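Phosphodiesterase (Candida albicans, PDB 6CPU) is a phosphodiesterase of the HD superfamily, a largely helical metalloprotein that holds a zinc ion and a magnesium ion. Local coordinates at residues T125-R130 / N269-H274; L290-S295 / K300-D305; E304-D309 / L551-D556; L370-N373 / E379-H382; S407-R412 / N445-V450. One frame throughout, in Å; residues are numbered along the deposited sequence.

Contact 1 of 5, residues T125-R130 / N269-H274; sequences TNRISR and NGNPFH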
# COMPACT_ATOMS: atom_id res chain seq x y z
N THR A 125 9.67 8.92 18.19
CA THR A 125 8.57 8.71 19.12
C THR A 125 7.23 9.23 18.61
O THR A 125 6.21 8.52 18.71
CB THR A 125 8.89 9.34 20.50
OG1 THR A 125 10.08 8.75 21.00
CG2 THR A 125 7.75 9.11 21.49
N ASN A 126 7.23 10.43 18.05
CA ASN A 126 6.02 11.15 17.67
C ASN A 126 5.74 11.09 16.17
O ASN A 126 6.65 11.24 15.35
CB ASN A 126 6.10 12.61 18.14
CG ASN A 126 4.92 13.45 17.68
OD1 ASN A 126 4.92 13.97 16.58
ND2 ASN A 126 3.92 13.60 18.56
N ARG A 127 4.48 10.84 15.84
CA ARG A 127 4.00 10.68 14.47
C ARG A 127 4.33 11.87 13.58
O ARG A 127 4.72 11.70 12.42
CB ARG A 127 2.49 10.43 14.49
CG ARG A 127 1.75 10.54 13.17
CD ARG A 127 2.05 9.41 12.20
NE ARG A 127 1.45 9.67 10.90
CZ ARG A 127 1.67 8.97 9.79
NH1 ARG A 127 2.47 7.91 9.79
NH2 ARG A 127 1.08 9.33 8.67
N ILE A 128 4.19 13.07 14.12
CA ILE A 128 4.43 14.26 13.31
C ILE A 128 5.92 14.41 13.05
O ILE A 128 6.31 14.78 11.94
CB ILE A 128 3.83 15.53 13.97
CG1 ILE A 128 2.34 15.32 14.27
CG2 ILE A 128 4.04 16.74 13.08
CD1 ILE A 128 1.44 15.09 13.09
N SER A 129 6.74 14.11 14.05
CA SER A 129 8.20 14.05 13.87
C SER A 129 8.57 13.03 12.76
O SER A 129 9.42 13.31 11.91
CB SER A 129 8.87 13.64 15.17
OG SER A 129 10.29 13.69 15.10
N ARG A 130 7.94 11.87 12.82
CA ARG A 130 8.25 10.78 11.86
C ARG A 130 7.96 11.19 10.41
O ARG A 130 8.77 10.94 9.51
CB ARG A 130 7.47 9.52 12.20
CG ARG A 130 7.98 8.78 13.42
CD ARG A 130 7.40 7.37 13.52
NE ARG A 130 5.95 7.31 13.66
CZ ARG A 130 5.27 7.46 14.80
NH1 ARG A 130 5.89 7.75 15.94
NH2 ARG A 130 3.94 7.34 14.77
N ASN A 269 2.37 1.88 8.34
CA ASN A 269 1.22 1.38 9.09
C ASN A 269 0.52 2.44 9.90
O ASN A 269 -0.67 2.32 10.17
CB ASN A 269 1.64 0.31 10.07
CG ASN A 269 2.12 -0.92 9.39
OD1 ASN A 269 3.18 -0.89 8.74
ND2 ASN A 269 1.36 -1.99 9.50
N GLY A 270 1.27 3.43 10.33
CA GLY A 270 0.69 4.55 11.10
C GLY A 270 0.01 5.62 10.28
O GLY A 270 -0.52 6.58 10.86
N ASN A 271 0.02 5.52 8.95
CA ASN A 271 -0.73 6.46 8.14
C ASN A 271 -2.21 6.17 8.39
O ASN A 271 -2.63 5.02 8.27
CB ASN A 271 -0.46 6.34 6.64
CG ASN A 271 0.92 6.87 6.23
OD1 ASN A 271 1.71 7.36 7.04
ND2 ASN A 271 1.19 6.78 4.97
N PRO A 272 -3.01 7.19 8.75
CA PRO A 272 -4.43 6.84 8.97
C PRO A 272 -5.14 6.39 7.70
O PRO A 272 -5.99 5.49 7.76
CB PRO A 272 -5.03 8.15 9.52
CG PRO A 272 -3.88 8.85 10.14
CD PRO A 272 -2.71 8.56 9.22
N PHE A 273 -4.83 7.00 6.56
CA PHE A 273 -5.48 6.67 5.30
C PHE A 273 -4.61 5.91 4.29
O PHE A 273 -4.99 4.83 3.86
CB PHE A 273 -6.00 7.93 4.62
CG PHE A 273 -6.83 7.65 3.41
CD1 PHE A 273 -8.20 7.49 3.52
CD2 PHE A 273 -6.26 7.55 2.15
CE1 PHE A 273 -8.97 7.23 2.42
CE2 PHE A 273 -7.02 7.29 1.04
CZ PHE A 273 -8.40 7.13 1.17
N HIS A 274 -3.48 6.51 3.90
CA HIS A 274 -2.59 5.93 2.86
C HIS A 274 -1.68 4.82 3.39
O HIS A 274 -0.46 4.94 3.40
CB HIS A 274 -1.78 7.04 2.19
CG HIS A 274 -2.61 7.95 1.35
ND1 HIS A 274 -3.06 9.18 1.79
CD2 HIS A 274 -3.13 7.79 0.11
CE1 HIS A 274 -3.80 9.75 0.85
NE2 HIS A 274 -3.86 8.92 -0.18

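Contact 2 of 5, residues L290-S295 / K300-D305; sequences LIRLGS and KQFVED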
# COMPACT_ATOMS: atom_id res chain seq x y z
N LEU A 290 -13.18 -5.21 -12.76
CA LEU A 290 -12.75 -6.17 -13.76
C LEU A 290 -13.68 -7.39 -13.88
O LEU A 290 -13.86 -7.91 -14.98
CB LEU A 290 -11.32 -6.62 -13.46
CG LEU A 290 -10.26 -5.52 -13.69
CD1 LEU A 290 -9.01 -5.78 -12.86
CD2 LEU A 290 -9.92 -5.41 -15.17
N ILE A 291 -14.26 -7.83 -12.77
CA ILE A 291 -15.24 -8.92 -12.83
C ILE A 291 -16.48 -8.45 -13.58
O ILE A 291 -16.90 -9.08 -14.55
CB ILE A 291 -15.62 -9.44 -11.44
CG1 ILE A 291 -14.44 -10.23 -10.85
CG2 ILE A 291 -16.86 -10.34 -11.51
CD1 ILE A 291 -14.46 -10.29 -9.35
N ARG A 292 -17.04 -7.33 -13.15
CA ARG A 292 -18.26 -6.80 -13.75
C ARG A 292 -18.08 -6.39 -15.22
O ARG A 292 -19.06 -6.29 -15.96
CB ARG A 292 -18.81 -5.66 -12.91
CG ARG A 292 -19.28 -6.12 -11.54
CD ARG A 292 -20.10 -5.06 -10.84
NE ARG A 292 -20.35 -5.35 -9.43
CZ ARG A 292 -21.29 -6.18 -8.97
NH1 ARG A 292 -22.09 -6.85 -9.80
NH2 ARG A 292 -21.41 -6.36 -7.66
N LEU A 293 -16.83 -6.17 -15.64
CA LEU A 293 -16.49 -5.93 -17.05
C LEU A 293 -16.23 -7.21 -17.83
O LEU A 293 -15.97 -7.16 -19.04
CB LEU A 293 -15.23 -5.04 -17.14
CG LEU A 293 -15.45 -3.57 -16.79
CD1 LEU A 293 -14.14 -2.88 -16.44
CD2 LEU A 293 -16.15 -2.86 -17.95
N GLY A 294 -16.27 -8.35 -17.16
CA GLY A 294 -16.02 -9.63 -17.82
C GLY A 294 -14.56 -9.91 -18.10
O GLY A 294 -14.25 -10.84 -18.85
N SER A 295 -13.65 -9.13 -17.51
CA SER A 295 -12.22 -9.38 -17.66
C SER A 295 -11.75 -10.48 -16.71
O SER A 295 -10.70 -11.08 -16.93
CB SER A 295 -11.40 -8.11 -17.41
OG SER A 295 -11.33 -7.33 -18.58
N LYS A 300 -17.73 -18.18 -6.80
CA LYS A 300 -18.82 -18.63 -5.93
C LYS A 300 -19.11 -17.65 -4.80
O LYS A 300 -20.26 -17.49 -4.38
CB LYS A 300 -18.50 -20.00 -5.35
CG LYS A 300 -19.66 -20.64 -4.60
CD LYS A 300 -19.39 -22.11 -4.29
CE LYS A 300 -20.65 -22.81 -3.83
NZ LYS A 300 -20.34 -24.12 -3.19
N GLN A 301 -18.07 -16.99 -4.30
CA GLN A 301 -18.18 -16.11 -3.15
C GLN A 301 -18.48 -14.65 -3.53
O GLN A 301 -18.51 -13.78 -2.66
CB GLN A 301 -16.91 -16.19 -2.31
CG GLN A 301 -16.54 -17.60 -1.85
CD GLN A 301 -15.57 -18.32 -2.77
OE1 GLN A 301 -15.58 -18.13 -3.98
NE2 GLN A 301 -14.71 -19.15 -2.19
N PHE A 302 -18.69 -14.40 -4.82
CA PHE A 302 -18.99 -13.06 -5.32
C PHE A 302 -20.44 -12.69 -5.02
O PHE A 302 -21.35 -13.50 -5.25
CB PHE A 302 -18.70 -13.01 -6.82
CG PHE A 302 -18.92 -11.66 -7.43
CD1 PHE A 302 -17.95 -10.67 -7.32
CD2 PHE A 302 -20.08 -11.38 -8.13
CE1 PHE A 302 -18.14 -9.42 -7.89
CE2 PHE A 302 -20.28 -10.13 -8.70
CZ PHE A 302 -19.31 -9.15 -8.58
N VAL A 303 -20.66 -11.48 -4.51
CA VAL A 303 -22.00 -11.01 -4.15
C VAL A 303 -22.51 -10.09 -5.26
O VAL A 303 -22.06 -8.95 -5.41
CB VAL A 303 -22.00 -10.29 -2.79
CG1 VAL A 303 -23.38 -9.75 -2.46
CG2 VAL A 303 -21.52 -11.24 -1.70
N GLU A 304 -23.45 -10.60 -6.05
CA GLU A 304 -23.89 -9.94 -7.27
C GLU A 304 -24.40 -8.51 -7.05
O GLU A 304 -24.18 -7.65 -7.90
CB GLU A 304 -24.98 -10.78 -7.95
CG GLU A 304 -25.41 -10.27 -9.32
CD GLU A 304 -24.28 -10.22 -10.31
OE1 GLU A 304 -23.53 -11.21 -10.43
OE2 GLU A 304 -24.14 -9.18 -11.00
N ASP A 305 -25.07 -8.27 -5.93
CA ASP A 305 -25.71 -6.98 -5.67
C ASP A 305 -24.76 -6.04 -4.93
O ASP A 305 -24.52 -6.21 -3.74
CB ASP A 305 -26.99 -7.19 -4.85
CG ASP A 305 -27.82 -5.91 -4.70
OD1 ASP A 305 -27.29 -4.79 -4.85
OD2 ASP A 305 -29.03 -6.04 -4.42

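Contact 3 of 5, residues E304-D309 / L551-D556; sequences EDPKLD and LQYTCD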
# COMPACT_ATOMS: atom_id res chain seq x y z
N GLU A 304 -23.45 -10.60 -6.05
CA GLU A 304 -23.89 -9.94 -7.27
C GLU A 304 -24.40 -8.51 -7.05
O GLU A 304 -24.18 -7.65 -7.90
CB GLU A 304 -24.98 -10.78 -7.95
CG GLU A 304 -25.41 -10.27 -9.32
CD GLU A 304 -24.28 -10.22 -10.31
OE1 GLU A 304 -23.53 -11.21 -10.43
OE2 GLU A 304 -24.14 -9.18 -11.00
N ASP A 305 -25.07 -8.27 -5.93
CA ASP A 305 -25.71 -6.98 -5.67
C ASP A 305 -24.76 -6.04 -4.93
O ASP A 305 -24.52 -6.21 -3.74
CB ASP A 305 -26.99 -7.19 -4.85
CG ASP A 305 -27.82 -5.91 -4.70
OD1 ASP A 305 -27.29 -4.79 -4.85
OD2 ASP A 305 -29.03 -6.04 -4.42
N PRO A 306 -24.26 -5.00 -5.62
CA PRO A 306 -23.23 -4.16 -5.01
C PRO A 306 -23.74 -3.24 -3.90
O PRO A 306 -22.94 -2.67 -3.16
CB PRO A 306 -22.72 -3.32 -6.19
CG PRO A 306 -23.91 -3.21 -7.08
CD PRO A 306 -24.65 -4.51 -6.95
N LYS A 307 -25.06 -3.10 -3.76
CA LYS A 307 -25.62 -2.14 -2.81
C LYS A 307 -25.77 -2.75 -1.41
O LYS A 307 -26.01 -2.03 -0.44
CB LYS A 307 -26.96 -1.59 -3.34
CG LYS A 307 -26.86 -1.15 -4.79
CD LYS A 307 -28.08 -0.42 -5.33
CE LYS A 307 -27.98 -0.34 -6.86
NZ LYS A 307 -28.81 0.74 -7.46
N LEU A 308 -25.59 -4.07 -1.30
CA LEU A 308 -25.74 -4.76 -0.02
C LEU A 308 -24.62 -4.39 0.94
O LEU A 308 -23.49 -4.16 0.51
CB LEU A 308 -25.74 -6.28 -0.22
CG LEU A 308 -26.90 -6.87 -1.03
CD1 LEU A 308 -26.71 -8.36 -1.23
CD2 LEU A 308 -28.22 -6.58 -0.34
N ASP A 309 -24.93 -4.34 2.23
CA ASP A 309 -23.90 -4.16 3.24
C ASP A 309 -23.18 -5.49 3.46
O ASP A 309 -23.62 -6.52 2.95
CB ASP A 309 -24.52 -3.67 4.56
CG ASP A 309 -23.53 -2.86 5.40
OD1 ASP A 309 -22.33 -2.80 5.07
OD2 ASP A 309 -23.97 -2.30 6.42
N LEU A 551 -20.40 -0.45 -14.99
CA LEU A 551 -20.02 0.24 -13.75
C LEU A 551 -21.03 1.29 -13.30
O LEU A 551 -20.77 2.04 -12.36
CB LEU A 551 -18.62 0.86 -13.90
CG LEU A 551 -17.57 -0.03 -14.58
CD1 LEU A 551 -16.21 0.66 -14.59
CD2 LEU A 551 -17.46 -1.40 -13.93
N GLN A 552 -22.21 1.32 -13.94
CA GLN A 552 -23.25 2.31 -13.61
C GLN A 552 -23.62 2.28 -12.13
O GLN A 552 -23.93 3.32 -11.55
CB GLN A 552 -24.50 2.08 -14.50
CG GLN A 552 -25.68 3.02 -14.23
CD GLN A 552 -25.38 4.47 -14.54
OE1 GLN A 552 -24.65 4.79 -15.48
NE2 GLN A 552 -25.95 5.37 -13.75
N TYR A 553 -23.56 1.10 -11.52
CA TYR A 553 -23.88 0.97 -10.10
C TYR A 553 -23.09 1.94 -9.21
O TYR A 553 -23.59 2.35 -8.16
CB TYR A 553 -23.68 -0.48 -9.64
CG TYR A 553 -22.23 -0.87 -9.41
CD1 TYR A 553 -21.65 -0.74 -8.15
CD2 TYR A 553 -21.45 -1.37 -10.44
CE1 TYR A 553 -20.33 -1.10 -7.93
CE2 TYR A 553 -20.13 -1.73 -10.23
CZ TYR A 553 -19.58 -1.59 -8.97
OH TYR A 553 -18.26 -1.95 -8.75
N THR A 554 -21.87 2.30 -9.63
CA THR A 554 -21.07 3.28 -8.88
C THR A 554 -21.77 4.64 -8.85
O THR A 554 -21.88 5.26 -7.79
CB THR A 554 -19.65 3.44 -9.45
OG1 THR A 554 -19.70 3.76 -10.84
CG2 THR A 554 -18.85 2.15 -9.25
N CYS A 555 -22.24 5.09 -10.00
CA CYS A 555 -23.02 6.33 -10.07
C CYS A 555 -24.29 6.26 -9.20
O CYS A 555 -24.66 7.24 -8.54
CB CYS A 555 -23.40 6.65 -11.52
SG CYS A 555 -22.00 6.58 -12.67
N ASP A 556 -24.93 5.09 -9.18
CA ASP A 556 -26.14 4.89 -8.37
C ASP A 556 -25.87 5.08 -6.89
O ASP A 556 -26.66 5.73 -6.19
CB ASP A 556 -26.74 3.49 -8.60
CG ASP A 556 -27.15 3.25 -10.05
OD1 ASP A 556 -27.36 4.23 -10.79
OD2 ASP A 556 -27.25 2.07 -10.44

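Contact 4 of 5, residues L370-N373 / E379-H382; sequences LLYN and ESYH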
# COMPACT_ATOMS: atom_id res chain seq x y z
N LEU A 370 11.48 18.71 -5.11
CA LEU A 370 12.59 19.33 -5.85
C LEU A 370 13.15 18.40 -6.92
O LEU A 370 13.49 18.84 -8.01
CB LEU A 370 13.70 19.81 -4.91
CG LEU A 370 13.29 20.77 -3.78
CD1 LEU A 370 14.52 21.29 -3.09
CD2 LEU A 370 12.43 21.91 -4.30
N LEU A 371 13.24 17.11 -6.62
CA LEU A 371 13.68 16.11 -7.61
C LEU A 371 12.73 15.99 -8.79
O LEU A 371 13.15 15.86 -9.95
CB LEU A 371 13.78 14.72 -6.97
CG LEU A 371 14.97 14.24 -6.14
CD1 LEU A 371 14.66 12.88 -5.50
CD2 LEU A 371 16.20 14.12 -7.00
N TYR A 372 11.43 16.01 -8.49
CA TYR A 372 10.40 15.76 -9.49
C TYR A 372 9.80 17.06 -10.08
O TYR A 372 8.78 17.01 -10.78
CB TYR A 372 9.31 14.85 -8.90
CG TYR A 372 9.78 13.42 -8.76
CD1 TYR A 372 10.23 12.71 -9.87
CD2 TYR A 372 9.75 12.77 -7.54
CE1 TYR A 372 10.68 11.40 -9.76
CE2 TYR A 372 10.16 11.45 -7.42
CZ TYR A 372 10.65 10.77 -8.53
OH TYR A 372 11.04 9.45 -8.41
N ASN A 373 10.42 18.19 -9.76
CA ASN A 373 10.06 19.49 -10.31
C ASN A 373 8.61 19.86 -10.08
O ASN A 373 7.98 20.46 -10.93
CB ASN A 373 10.40 19.51 -11.80
CG ASN A 373 11.84 19.14 -12.06
OD1 ASN A 373 12.75 19.75 -11.51
ND2 ASN A 373 12.04 18.11 -12.84
N GLU A 379 3.33 10.41 -6.79
CA GLU A 379 3.05 9.32 -7.72
C GLU A 379 4.32 8.86 -8.46
O GLU A 379 4.48 7.68 -8.77
CB GLU A 379 1.95 9.71 -8.73
CG GLU A 379 0.58 9.97 -8.10
CD GLU A 379 0.44 11.34 -7.44
OE1 GLU A 379 1.30 12.23 -7.63
OE2 GLU A 379 -0.56 11.54 -6.71
N SER A 380 5.19 9.82 -8.78
CA SER A 380 6.48 9.47 -9.38
C SER A 380 7.30 8.60 -8.43
O SER A 380 7.91 7.62 -8.84
CB SER A 380 7.25 10.73 -9.74
OG SER A 380 6.52 11.53 -10.66
N TYR A 381 7.30 8.98 -7.16
CA TYR A 381 7.94 8.25 -6.07
C TYR A 381 7.35 6.84 -5.93
O TYR A 381 8.09 5.84 -5.93
CB TYR A 381 7.79 9.07 -4.78
CG TYR A 381 8.33 8.39 -3.54
CD1 TYR A 381 7.49 7.76 -2.61
CD2 TYR A 381 9.69 8.40 -3.30
CE1 TYR A 381 8.03 7.16 -1.47
CE2 TYR A 381 10.22 7.79 -2.19
CZ TYR A 381 9.42 7.18 -1.29
OH TYR A 381 10.07 6.59 -0.21
N HIS A 382 6.03 6.72 -5.88
CA HIS A 382 5.41 5.40 -5.77
C HIS A 382 5.80 4.50 -6.94
O HIS A 382 6.12 3.33 -6.74
CB HIS A 382 3.87 5.44 -5.71
CG HIS A 382 3.31 6.38 -4.70
ND1 HIS A 382 3.78 6.46 -3.41
CD2 HIS A 382 2.31 7.27 -4.79
CE1 HIS A 382 3.10 7.38 -2.75
NE2 HIS A 382 2.20 7.89 -3.57

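Contact 5 of 5, residues S407-R412 / N445-V450; sequences SELTIR and NHDNTV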
# COMPACT_ATOMS: atom_id res chain seq x y z
N SER A 407 2.54 -6.65 -29.27
CA SER A 407 2.95 -5.36 -28.74
C SER A 407 4.34 -5.38 -28.12
O SER A 407 4.80 -6.41 -27.63
CB SER A 407 1.94 -4.89 -27.69
OG SER A 407 2.29 -3.62 -27.17
N GLU A 408 5.01 -4.24 -28.14
CA GLU A 408 6.27 -4.07 -27.43
C GLU A 408 6.10 -3.28 -26.13
O GLU A 408 7.05 -3.12 -25.39
CB GLU A 408 7.33 -3.44 -28.33
CG GLU A 408 7.82 -4.40 -29.41
CD GLU A 408 8.90 -3.82 -30.30
OE1 GLU A 408 9.18 -2.61 -30.20
OE2 GLU A 408 9.46 -4.58 -31.12
N LEU A 409 4.88 -2.80 -25.84
CA LEU A 409 4.58 -2.16 -24.56
C LEU A 409 4.64 -3.20 -23.43
O LEU A 409 3.88 -4.18 -23.44
CB LEU A 409 3.21 -1.49 -24.57
CG LEU A 409 2.85 -0.69 -23.30
CD1 LEU A 409 3.76 0.53 -23.16
CD2 LEU A 409 1.39 -0.25 -23.30
N THR A 410 5.52 -2.96 -22.47
CA THR A 410 5.73 -3.90 -21.37
C THR A 410 4.76 -3.64 -20.23
O THR A 410 4.17 -2.57 -20.11
CB THR A 410 7.16 -3.78 -20.79
OG1 THR A 410 7.35 -2.46 -20.26
CG2 THR A 410 8.21 -4.07 -21.87
N ILE A 411 4.60 -4.65 -19.38
CA ILE A 411 3.78 -4.53 -18.19
C ILE A 411 4.43 -3.54 -17.22
O ILE A 411 3.74 -2.82 -16.53
CB ILE A 411 3.53 -5.92 -17.56
CG1 ILE A 411 2.61 -6.75 -18.49
CG2 ILE A 411 2.94 -5.82 -16.16
CD1 ILE A 411 1.18 -6.22 -18.60
N ARG A 412 5.76 -3.49 -17.18
CA ARG A 412 6.46 -2.42 -16.45
C ARG A 412 5.92 -1.04 -16.84
O ARG A 412 5.47 -0.27 -15.99
CB ARG A 412 7.99 -2.51 -16.68
CG ARG A 412 8.78 -1.39 -16.02
CD ARG A 412 10.27 -1.55 -16.13
NE ARG A 412 10.94 -0.33 -15.69
CZ ARG A 412 11.13 0.76 -16.44
NH1 ARG A 412 10.69 0.81 -17.69
NH2 ARG A 412 11.75 1.82 -15.92
N ASN A 445 -4.27 3.92 -30.96
CA ASN A 445 -3.83 2.54 -31.23
C ASN A 445 -4.16 1.63 -30.03
O ASN A 445 -4.70 2.10 -29.02
CB ASN A 445 -2.34 2.48 -31.61
CG ASN A 445 -1.40 2.92 -30.48
OD1 ASN A 445 -1.73 2.83 -29.30
ND2 ASN A 445 -0.22 3.39 -30.85
N HIS A 446 -3.85 0.34 -30.15
CA HIS A 446 -4.21 -0.62 -29.12
C HIS A 446 -3.46 -0.34 -27.80
O HIS A 446 -4.09 -0.29 -26.74
CB HIS A 446 -3.94 -2.05 -29.59
CG HIS A 446 -4.42 -3.09 -28.62
ND1 HIS A 446 -5.71 -3.13 -28.15
CD2 HIS A 446 -3.78 -4.13 -28.03
CE1 HIS A 446 -5.85 -4.14 -27.32
NE2 HIS A 446 -4.69 -4.76 -27.23
N ASP A 447 -2.15 -0.13 -27.88
CA ASP A 447 -1.33 0.18 -26.70
C ASP A 447 -1.89 1.35 -25.89
O ASP A 447 -2.12 1.22 -24.68
CB ASP A 447 0.12 0.47 -27.11
CG ASP A 447 0.88 -0.79 -27.53
OD1 ASP A 447 0.29 -1.89 -27.54
OD2 ASP A 447 2.08 -0.67 -27.86
N ASN A 448 -2.14 2.48 -26.55
CA ASN A 448 -2.67 3.66 -25.85
C ASN A 448 -4.13 3.50 -25.39
O ASN A 448 -4.57 4.20 -24.48
CB ASN A 448 -2.51 4.92 -26.70
CG ASN A 448 -1.06 5.30 -26.92
OD1 ASN A 448 -0.21 5.06 -26.06
ND2 ASN A 448 -0.76 5.90 -28.06
N THR A 449 -4.87 2.60 -26.03
CA THR A 449 -6.22 2.25 -25.58
C THR A 449 -6.18 1.44 -24.28
O THR A 449 -6.94 1.71 -23.35
CB THR A 449 -6.98 1.47 -26.68
OG1 THR A 449 -7.17 2.32 -27.82
CG2 THR A 449 -8.34 0.99 -26.18
N VAL A 450 -5.29 0.45 -24.22
CA VAL A 450 -5.07 -0.32 -22.99
C VAL A 450 -4.66 0.62 -21.85
O VAL A 450 -5.22 0.56 -20.76
CB VAL A 450 -4.03 -1.45 -23.21
CG1 VAL A 450 -3.58 -2.07 -21.89
CG2 VAL A 450 -4.60 -2.53 -24.13

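Contact 1 of 5, residues T125-R130 / N269-H274
Arg-127, at the start of helix 127-135, reaches across to Asn-271 in the loop that leads into helix 276-292 of the largely helical HD-type phosphodiesterase fold. With CG anti to the backbone N (chi1 167°), the arginine chain bends at chi2 to bring its guanidinium there. The two side chains cross at about a right angle, with guanidinium and amide planes 75° apart. The guanidinium comes end-on and grips a single atom: Arg-127 NH2 lies 2.6 Å from Asn-271 OD1, and Arg-127 NH1 is 2.9 Å from Asn-271 OD1. That oxygen stays in the guanidinium plane, yet the donors sit differently about the amide, NH1 in the carbonyl plane and NH2 well above it. Gly-270 O covers one face of the guanidinium, over its centre and 3.3 Å above the plane. Salt bridges from Arg-127 NE to Glu-486 and from NH1 to Asp-41 also fix its rotation. The loop runs near the metal site: the Asn-271 side chain is about 10 Å from the zinc and magnesium ions, and His-274 touches the zinc ligand Asp-350. The amide is held beyond as well: Asn-271 ND2 donates to His-274 O at 2.9 Å, with an angle of 158° at the hydrogen.

Contact 2 of 5, residues L290-S295 / K300-D305
Arg-292 sets out with CG beside its backbone N (chi1 -66°) and runs extended from CG to NE, which carries the guanidinium off the last turn of helix 276-292 to the backbone of Glu-304. Phe-302 takes the other rotation, CG opposite the backbone N (chi1 -178°), and so swings its ring toward the helix, between Ile-291 and the arginine. The guanidinium arrives end-on at one carbonyl: Arg-292 NH1 is 2.9 Å from Glu-304 O and Arg-292 NH2 3.1 Å from Glu-304 O, both from the same face of the carbonyl plane. NH1 also makes a salt bridge to the side chain, weak as a hydrogen bond, with Arg-292 NH1 and Glu-304 OE2 3.3 Å apart. The other carboxylate oxygen, OE1, pairs with Lys-298. Over one guanidinium face stands the rim of the phenyl ring, Phe-302 CZ 3.6 Å from Arg-292 CZ, the planes inclined by 56°. Ile-291 meets that ring by a CH-pi contact, its CG2 4.2 Å from the Phe-302 centroid and over the face. Just beyond, the helix ends in a Schellman motif at Gly-294, with Ser-295 N bonded to Leu-290 O at 2.8 Å, and the chain turns back toward the loop. Arg-292 is also in cation-pi contact with Tyr-553. Its positive charge is thus compensated by a carbonyl dipole, a carboxylate and aromatic surface together, which probably stabilises the enclosed guanidinium, and the loop is tied to the helix end by polar and apolar contacts at once.

Contact 3 of 5, residues E304-D309 / L551-D556
Lys-307 NZ lies loosely near two carboxylates of helix 552-569: it is 3.6 Å from Asp-556 OD2 in a long salt bridge, and a second long, weak ion pair runs to Glu-560 OE2. The lysine chain is extended beyond CG, so the ammonium group leaves the turn and lies over the first turns of the helix. Closer packing comes from Pro-306, whose CB is 3.4 Å from Tyr-553 CD1 and whose CG is 3.5 Å from Tyr-553 CD1, approaching the ring obliquely. Tyr-553 holds CG in the crowded position between its backbone N and carbonyl carbon (chi1 78°), which aims the ring out from the helix at the proline. Thr-554 CG2 lies over one face of that ring, toward its rim, and Trp-218 meets the ring edge-to-face. Pro-306 and Lys-307 form the corner of a type I turn, stiffened by an Asx turn in which Lys-307 N donates to Asp-305 OD1 at 3.0 Å. At the helix start Leu-551 O takes both the N-H and the hydroxyl of Thr-554. The contact thus pins the loop following helix 276-292 onto the beginning of helix 552-569, with Phe-289 of helix 276-292 against Tyr-553 and helix 525-547 packed against Thr-554.

Contact 4 of 5, residues L370-N373 / E379-H382
The ring of Tyr-372 lies flat against Ser-380: over one face, nearly above its centre, stands Ser-380 CB, 3.4 Å from the Tyr-372 centroid and only 9° off the ring normal. This is a CH-pi contact in which the methylene, not the hydroxyl, faces the ring; the nearest ring atom is Tyr-372 CE1, 3.5 Å from Ser-380 CB. The backbone of the next residue approaches obliquely, with Tyr-381 N 3.8 Å from Tyr-372 CE2, and the side chains graze at 4.3 Å between Tyr-372 CE2 and Tyr-381 CB. Ser-380 carries OG beside its backbone N (chi1 -59°), where it bonds to the carbonyl of Ser-376 one turn back. That bond satisfies the polar end and leaves CB to bear on the aromatic face. Tyr-372 itself is the first residue to leave helix 367-371, and Asn-373 follows with positive phi as the chain turns. Leu-169 of helix 165-173 touches Leu-371, Tyr-372 and Tyr-381 and so packs against both arms. Further along helix 377-394, His-382 touches Asp-350, one of the zinc ligands, and bonds through ND1 to Val-351 O; the side chain of Tyr-381 is about 9 Å from the magnesium ion. The whole is a short helix-loop-helix connection closed by an aromatic ring laid on the following helix, in this protein a helix that flanks the metal site.

Contact 5 of 5, residues S407-R412 / N445-V450
Asp-447, in the first turn of helix 446-462, meets an ST turn built on Ser-407, and its side chain can be followed outward atom by atom. CB brushes the leucine branch, Asp-447 CB lying 4.1 Å from Leu-409 CD2. CG, turned beside the backbone N (chi1 -73°), comes within 3.8 Å of Leu-409 CB. At the tip the serine hydroxyl sits near both oxygens. Ser-407 OG donates to Asp-447 OD1 at 2.7 Å, meeting it on the syn side and 26° out of the carboxylate plane. Asp-447 OD2 is 3.0 Å from Ser-407 OG, and it also touches the leucine methylene, 3.6 Å from Leu-409 CB. The side chains of Leu-409 and Asp-447 run antiparallel past one another, so the apolar chain lies along the stem of the acid. The serine hydroxyl works both ways, for while it donates to the aspartate it accepts from the backbone, Leu-409 N to Ser-407 OG being 3.0 Å. Such a relay would let the carboxylate strengthen the turn, and a negative charge at the start of a helix would also be expected to suit the helix dipole. Ile-403, in the loop before Ser-407, touches Asp-447 too. Just past the turn Thr-410 caps helix 411-421, its OG1 taking the N-H of Ser-413, so the contact at the surface joins the starts of two helices. The start of helix 446-462 has its own cap: Asn-448 N reaches Asn-445 OD1 at 2.8 Å in a nearly straight bond, 172° at the hydrogen.

Contacts 2 and 3 form one cluster, their centres 11 Å apart: they share Glu-304 and Asp-305, and Arg-292 packs on both Pro-306 and Tyr-553. Contact 1 comes first along the chain, at the entry to helix 276-292, about 35 Å from contact 2 between centres, so the two attach loops at either end of one helix. Contacts 4 and 5 are nested within the chain segment that contact 3 closes, with centres 24 Å apart; helix 411-421 begins at contact 5 and touches Ser-380 of contact 4. Side chains of contacts 1 and 4 come within about 10 Å and 9 Å of the magnesium ion, whereas contacts 2, 3 and 5 tie helix ends together at the periphery.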